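PDB 4B5I: exodeoxyribonuclease from Neisseria meningitidis, which probably cleaves DNA at apurinic or apyrimidinic sites as a magnesium- or manganese-dependent endonuclease of the AP/ExoA repair family. Local coordinates for residues 7-12 with 32-37. Numbering follows the deposited sequence.
With MN (manganese (II) ion), chain E; nucleotides of chain B; nucleotides of chain C.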
ATOM      1  N   ALA A   7      -2.040   1.611  -5.007  1.00 32.72           N
ATOM      2  CA  ALA A   7      -3.447   1.997  -5.001  1.00 23.21           C
ATOM      3  C   ALA A   7      -4.351   0.987  -4.305  1.00 28.49           C
ATOM      4  O   ALA A   7      -4.559  -0.117  -4.805  1.00 39.34           O
ATOM      5  CB  ALA A   7      -3.933   2.239  -6.428  1.00 19.20           C
ATOM      6  N   ASN A   8      -4.885   1.369  -3.149  1.00 28.46           N
ATOM      7  CA  ASN A   8      -5.956   0.603  -2.530  1.00 29.18           C
ATOM      8  C   ASN A   8      -7.239   0.888  -3.301  1.00 29.66           C
ATOM      9  O   ASN A   8      -7.862   1.933  -3.119  1.00 34.18           O
ATOM     10  CB  ASN A   8      -6.112   0.973  -1.055  1.00 30.23           C
ATOM     11  CG  ASN A   8      -7.237   0.212  -0.373  1.00 31.86           C
ATOM     12  OD1 ASN A   8      -8.269  -0.071  -0.981  1.00 34.10           O
ATOM     13  ND2 ASN A   8      -7.043  -0.120   0.898  1.00 30.62           N
ATOM     14  N   VAL A   9      -7.621  -0.042  -4.169  1.00 30.12           N
ATOM     15  CA  VAL A   9      -8.699   0.190  -5.126  1.00 41.06           C
ATOM     16  C   VAL A   9     -10.099  -0.021  -4.550  1.00 47.34           C
ATOM     17  O   VAL A   9     -11.096   0.208  -5.238  1.00 47.10           O
ATOM     18  CB  VAL A   9      -8.530  -0.694  -6.380  1.00 43.05           C
ATOM     19  CG1 VAL A   9      -7.254  -0.328  -7.117  1.00 26.93           C
ATOM     20  CG2 VAL A   9      -8.531  -2.171  -5.998  1.00 44.85           C
ATOM     21  N   ASN A  10     -10.168  -0.454  -3.295  1.00 43.29           N
ATOM     22  CA  ASN A  10     -11.450  -0.690  -2.635  1.00 50.84           C
ATOM     23  C   ASN A  10     -12.423  -1.439  -3.539  1.00 52.99           C
ATOM     24  O   ASN A  10     -13.536  -0.973  -3.796  1.00 58.62           O
ATOM     25  CB  ASN A  10     -12.068   0.634  -2.184  1.00 53.82           C
ATOM     26  CG  ASN A  10     -13.309   0.440  -1.335  1.00 56.92           C
ATOM     27  OD1 ASN A  10     -13.457  -0.574  -0.654  1.00 57.71           O
ATOM     28  ND2 ASN A  10     -14.211   1.415  -1.374  1.00 55.57           N
ATOM     29  N   GLY A  11     -11.995  -2.601  -4.022  1.00 41.53           N
ATOM     30  CA  GLY A  11     -12.778  -3.374  -4.967  1.00 36.88           C
ATOM     31  C   GLY A  11     -12.278  -3.137  -6.379  1.00 43.70           C
ATOM     32  O   GLY A  11     -12.543  -2.090  -6.973  1.00 42.77           O
ATOM     33  N   ILE A  12     -11.549  -4.110  -6.916  1.00 43.93           N
ATOM     34  CA  ILE A  12     -10.915  -3.954  -8.220  1.00 43.96           C
ATOM     35  C   ILE A  12     -11.938  -3.944  -9.353  1.00 45.44           C
ATOM     36  O   ILE A  12     -11.682  -3.399 -10.426  1.00 47.85           O
ATOM     37  CB  ILE A  12      -9.848  -5.044  -8.469  1.00 50.11           C
ATOM     38  CG1 ILE A  12      -8.982  -4.680  -9.677  1.00 55.47           C
ATOM     39  CG2 ILE A  12     -10.495  -6.413  -8.635  1.00 42.30           C
ATOM     40  CD1 ILE A  12      -7.851  -5.647  -9.929  1.00 57.29           C
ATOM     41  N   VAL A  32       2.563  -1.683 -10.566  1.00 42.07           N
ATOM     42  CA  VAL A  32       1.355  -1.214  -9.899  1.00 40.26           C
ATOM     43  C   VAL A  32       0.950  -2.156  -8.771  1.00 38.11           C
ATOM     44  O   VAL A  32       0.632  -3.319  -9.008  1.00 33.81           O
ATOM     45  CB  VAL A  32       0.182  -1.083 -10.888  1.00 45.86           C
ATOM     46  CG1 VAL A  32      -1.071  -0.607 -10.165  1.00 47.31           C
ATOM     47  CG2 VAL A  32       0.546  -0.136 -12.024  1.00 36.52           C
ATOM     48  N   CYS A  33       0.963  -1.648  -7.543  1.00 39.30           N
ATOM     49  CA  CYS A  33       0.587  -2.439  -6.379  1.00 31.83           C
ATOM     50  C   CYS A  33      -0.800  -2.049  -5.888  1.00 40.17           C
ATOM     51  O   CYS A  33      -1.010  -0.924  -5.439  1.00 44.57           O
ATOM     52  CB  CYS A  33       1.606  -2.247  -5.256  1.00 37.27           C
ATOM     53  SG  CYS A  33       3.276  -2.791  -5.666  1.00 46.25           S
ATOM     54  N   VAL A  34      -1.745  -2.980  -5.975  1.00 42.92           N
ATOM     55  CA  VAL A  34      -3.114  -2.706  -5.549  1.00 33.50           C
ATOM     56  C   VAL A  34      -3.473  -3.459  -4.272  1.00 33.63           C
ATOM     57  O   VAL A  34      -3.012  -4.579  -4.046  1.00 34.46           O
ATOM     58  CB  VAL A  34      -4.143  -3.056  -6.646  1.00 37.73           C
ATOM     59  CG1 VAL A  34      -3.797  -2.347  -7.947  1.00 35.38           C
ATOM     60  CG2 VAL A  34      -4.217  -4.560  -6.853  1.00 37.77           C
ATOM     61  N   GLN A  35      -4.294  -2.831  -3.437  1.00 35.71           N
ATOM     62  CA  GLN A  35      -4.809  -3.475  -2.234  1.00 40.27           C
ATOM     63  C   GLN A  35      -6.335  -3.477  -2.245  1.00 40.57           C
ATOM     64  O   GLN A  35      -6.958  -2.662  -2.923  1.00 34.28           O
ATOM     65  CB  GLN A  35      -4.281  -2.786  -0.974  1.00 35.75           C
ATOM     66  CG  GLN A  35      -2.767  -2.794  -0.852  1.00 42.42           C
ATOM     67  CD  GLN A  35      -2.099  -1.804  -1.790  1.00 35.82           C
ATOM     68  OE1 GLN A  35      -1.040  -2.078  -2.355  1.00 35.24           O
ATOM     69  NE2 GLN A  35      -2.716  -0.640  -1.954  1.00 26.31           N
ATOM     70  N   GLU A  36      -6.924  -4.399  -1.490  1.00 44.64           N
ATOM     71  CA  GLU A  36      -8.372  -4.581  -1.460  1.00 46.25           C
ATOM     72  C   GLU A  36      -8.935  -4.944  -2.829  1.00 48.80           C
ATOM     73  O   GLU A  36      -9.703  -4.185  -3.419  1.00 42.16           O
ATOM     74  CB  GLU A  36      -9.080  -3.340  -0.907  1.00 51.34           C
ATOM     75  CG  GLU A  36      -8.881  -3.125   0.582  1.00 62.90           C
ATOM     76  CD  GLU A  36      -9.795  -2.056   1.141  1.00 68.85           C
ATOM     77  OE1 GLU A  36     -10.720  -1.629   0.419  1.00 76.55           O
ATOM     78  OE2 GLU A  36      -9.592  -1.644   2.302  1.00 69.13           O
ATOM     79  N   LEU A  37      -8.544  -6.110  -3.332  1.00 54.40           N
ATOM     80  CA  LEU A  37      -9.108  -6.629  -4.567  1.00 51.09           C
ATOM     81  C   LEU A  37     -10.604  -6.829  -4.400  1.00 44.93           C
ATOM     82  O   LEU A  37     -11.374  -6.629  -5.338  1.00 38.10           O
ATOM     83  CB  LEU A  37      -8.458  -7.961  -4.936  1.00 47.52           C
ATOM     84  CG  LEU A  37      -7.006  -7.919  -5.404  1.00 38.79           C
ATOM     85  CD1 LEU A  37      -6.483  -9.329  -5.645  1.00 24.15           C
ATOM     86  CD2 LEU A  37      -6.888  -7.071  -6.660  1.00 28.82           C
TER
HETATM   87 MN    MN E1257     -11.123   0.344   2.112  1.00 66.62          MN
ATOM     88  P    DC B   5     -12.403  -5.286   7.871  1.00103.05           P
ATOM     89  OP1  DC B   5     -11.198  -6.144   7.844  1.00105.88           O
ATOM     90  OP2  DC B   5     -13.042  -4.960   9.164  1.00107.80           O
ATOM     91  O5'  DC B   5     -12.066  -3.915   7.124  1.00114.02           O
ATOM     92  C5'  DC B   5     -11.799  -3.946   5.727  1.00110.05           C
ATOM     93  C4'  DC B   5     -12.289  -2.677   5.053  1.00104.17           C
ATOM     94  O4'  DC B   5     -13.711  -2.511   5.291  1.00105.52           O
ATOM     95  C3'  DC B   5     -11.619  -1.395   5.540  1.00 93.95           C
ATOM     96  O3'  DC B   5     -11.016  -0.741   4.438  1.00 81.77           O
ATOM     97  C2'  DC B   5     -12.756  -0.562   6.132  1.00 99.78           C
ATOM     98  C1'  DC B   5     -13.975  -1.131   5.416  1.00102.10           C
ATOM     99  N1   DC B   5     -15.251  -0.946   6.163  1.00 99.83           N
ATOM    100  C2   DC B   5     -16.173   0.009   5.719  1.00 98.65           C
ATOM    101  O2   DC B   5     -15.908   0.681   4.713  1.00 95.92           O
ATOM    102  N3   DC B   5     -17.332   0.171   6.406  1.00 94.31           N
ATOM    103  C4   DC B   5     -17.580  -0.572   7.484  1.00 89.19           C
ATOM    104  N4   DC B   5     -18.735  -0.374   8.124  1.00 78.26           N
ATOM    105  C5   DC B   5     -16.653  -1.551   7.953  1.00 89.34           C
ATOM    106  C6   DC B   5     -15.513  -1.702   7.268  1.00 95.98           C
TER
ATOM    107  P    DA C   9     -18.512   1.810  -4.569  1.00 85.08           P
ATOM    108  OP1  DA C   9     -18.030   2.668  -5.675  1.00 82.00           O
ATOM    109  OP2  DA C   9     -19.880   1.249  -4.612  1.00 88.50           O
ATOM    110  O5'  DA C   9     -17.501   0.588  -4.383  1.00 74.18           O
ATOM    111  C5'  DA C   9     -17.476  -0.059  -3.122  1.00 72.96           C
ATOM    112  C4'  DA C   9     -16.966  -1.479  -3.251  1.00 70.58           C
ATOM    113  O4'  DA C   9     -17.425  -2.236  -2.108  1.00 77.04           O
ATOM    114  C3'  DA C   9     -17.515  -2.247  -4.442  1.00 67.67           C
ATOM    115  O3'  DA C   9     -16.687  -3.380  -4.697  1.00 65.55           O
ATOM    116  C2'  DA C   9     -18.888  -2.654  -3.924  1.00 69.48           C
ATOM    117  C1'  DA C   9     -18.581  -2.972  -2.464  1.00 77.79           C
ATOM    118  N9   DA C   9     -19.662  -2.598  -1.560  1.00 87.96           N
ATOM    119  C8   DA C   9     -20.650  -1.682  -1.788  1.00 91.52           C
ATOM    120  N7   DA C   9     -21.489  -1.554  -0.788  1.00 99.92           N
ATOM    121  C5   DA C   9     -21.018  -2.448   0.161  1.00102.18           C
ATOM    122  C6   DA C   9     -21.466  -2.793   1.453  1.00103.51           C
ATOM    123  N6   DA C   9     -22.541  -2.248   2.032  1.00100.64           N
ATOM    124  N1   DA C   9     -20.763  -3.725   2.129  1.00102.27           N
ATOM    125  C2   DA C   9     -19.688  -4.270   1.550  1.00 97.62           C
ATOM    126  N3   DA C   9     -19.172  -4.028   0.347  1.00 96.01           N
ATOM    127  C4   DA C   9     -19.891  -3.100  -0.300  1.00 96.19           C
ATOM    128  P    DG C  10     -16.934  -4.290  -5.998  1.00 76.13           P
ATOM    129  OP1  DG C  10     -15.621  -4.535  -6.639  1.00 71.59           O
ATOM    130  OP2  DG C  10     -18.049  -3.695  -6.766  1.00 88.28           O
ATOM    131  O5'  DG C  10     -17.483  -5.664  -5.396  1.00 96.42           O
ATOM    132  C5'  DG C  10     -16.768  -6.304  -4.348  1.00 95.14           C
ATOM    133  C4'  DG C  10     -17.679  -7.260  -3.598  1.00 94.47           C
ATOM    134  O4'  DG C  10     -18.650  -6.522  -2.807  1.00 95.84           O
ATOM    135  C3'  DG C  10     -18.495  -8.209  -4.474  1.00 97.41           C
ATOM    136  O3'  DG C  10     -18.525  -9.493  -3.868  1.00101.93           O
ATOM    137  C2'  DG C  10     -19.880  -7.573  -4.460  1.00 97.56           C
ATOM    138  C1'  DG C  10     -19.918  -7.113  -3.010  1.00101.49           C
ATOM    139  N9   DG C  10     -20.970  -6.147  -2.707  1.00106.40           N
ATOM    140  C8   DG C  10     -21.485  -5.179  -3.536  1.00108.00           C
ATOM    141  N7   DG C  10     -22.423  -4.466  -2.978  1.00111.30           N
ATOM    142  C5   DG C  10     -22.540  -4.995  -1.698  1.00111.71           C
ATOM    143  C6   DG C  10     -23.396  -4.631  -0.630  1.00111.50           C
ATOM    144  O6   DG C  10     -24.252  -3.734  -0.603  1.00110.35           O
ATOM    145  N1   DG C  10     -23.186  -5.427   0.494  1.00111.58           N
ATOM    146  C2   DG C  10     -22.266  -6.447   0.576  1.00109.46           C
ATOM    147  N2   DG C  10     -22.207  -7.106   1.743  1.00108.49           N
ATOM    148  N3   DG C  10     -21.460  -6.799  -0.417  1.00106.48           N
ATOM    149  C4   DG C  10     -21.651  -6.031  -1.518  1.00108.64           C
TER
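Glu36 lays its extended side chain across the amide of Asn8, the carboxylate and amide planes 75° apart, and Asn8 ND2 gives Glu36 OE2 a weak hydrogen bond of 3.3 Å. That amide nitrogen also hydrogen-bonds to Asp149, a predicted active-site residue. With CG anti to the backbone N (chi1 179°), Asn8 turns OD1 back onto its own chain, where it accepts from Asn10 N at 3.0 Å and closes an Asx turn. Both carboxylate oxygens of Glu36 bind the manganese, OE2 at 2.5 Å; DC5 O3' of chain B and a phosphate of the bound nucleic acid are further ligands. Asn10 runs alongside Glu36, and its OD1, which accepts from Lys38, comes within 3.1 Å of Glu36 OE1 without bonding. Behind this site, neighbouring parallel strands 2-8 and 31-35 of the DNase I-like fold end together, joined by Ala7 N to Cys33 O and Gln35 N to Ala7 O. Backbone hydrogen bonds go on past the strands, from Val9 N to Gln35 O, Gly11 N to Glu36 O (2.9 Å) and Ile12 N to Leu37 O. Ile12 CD1 packs 3.7 Å from Leu37 CD2, while Gly11, at the helix N-cap, brings its CA to 3.5 Å from OP1 of DG10 in chain C.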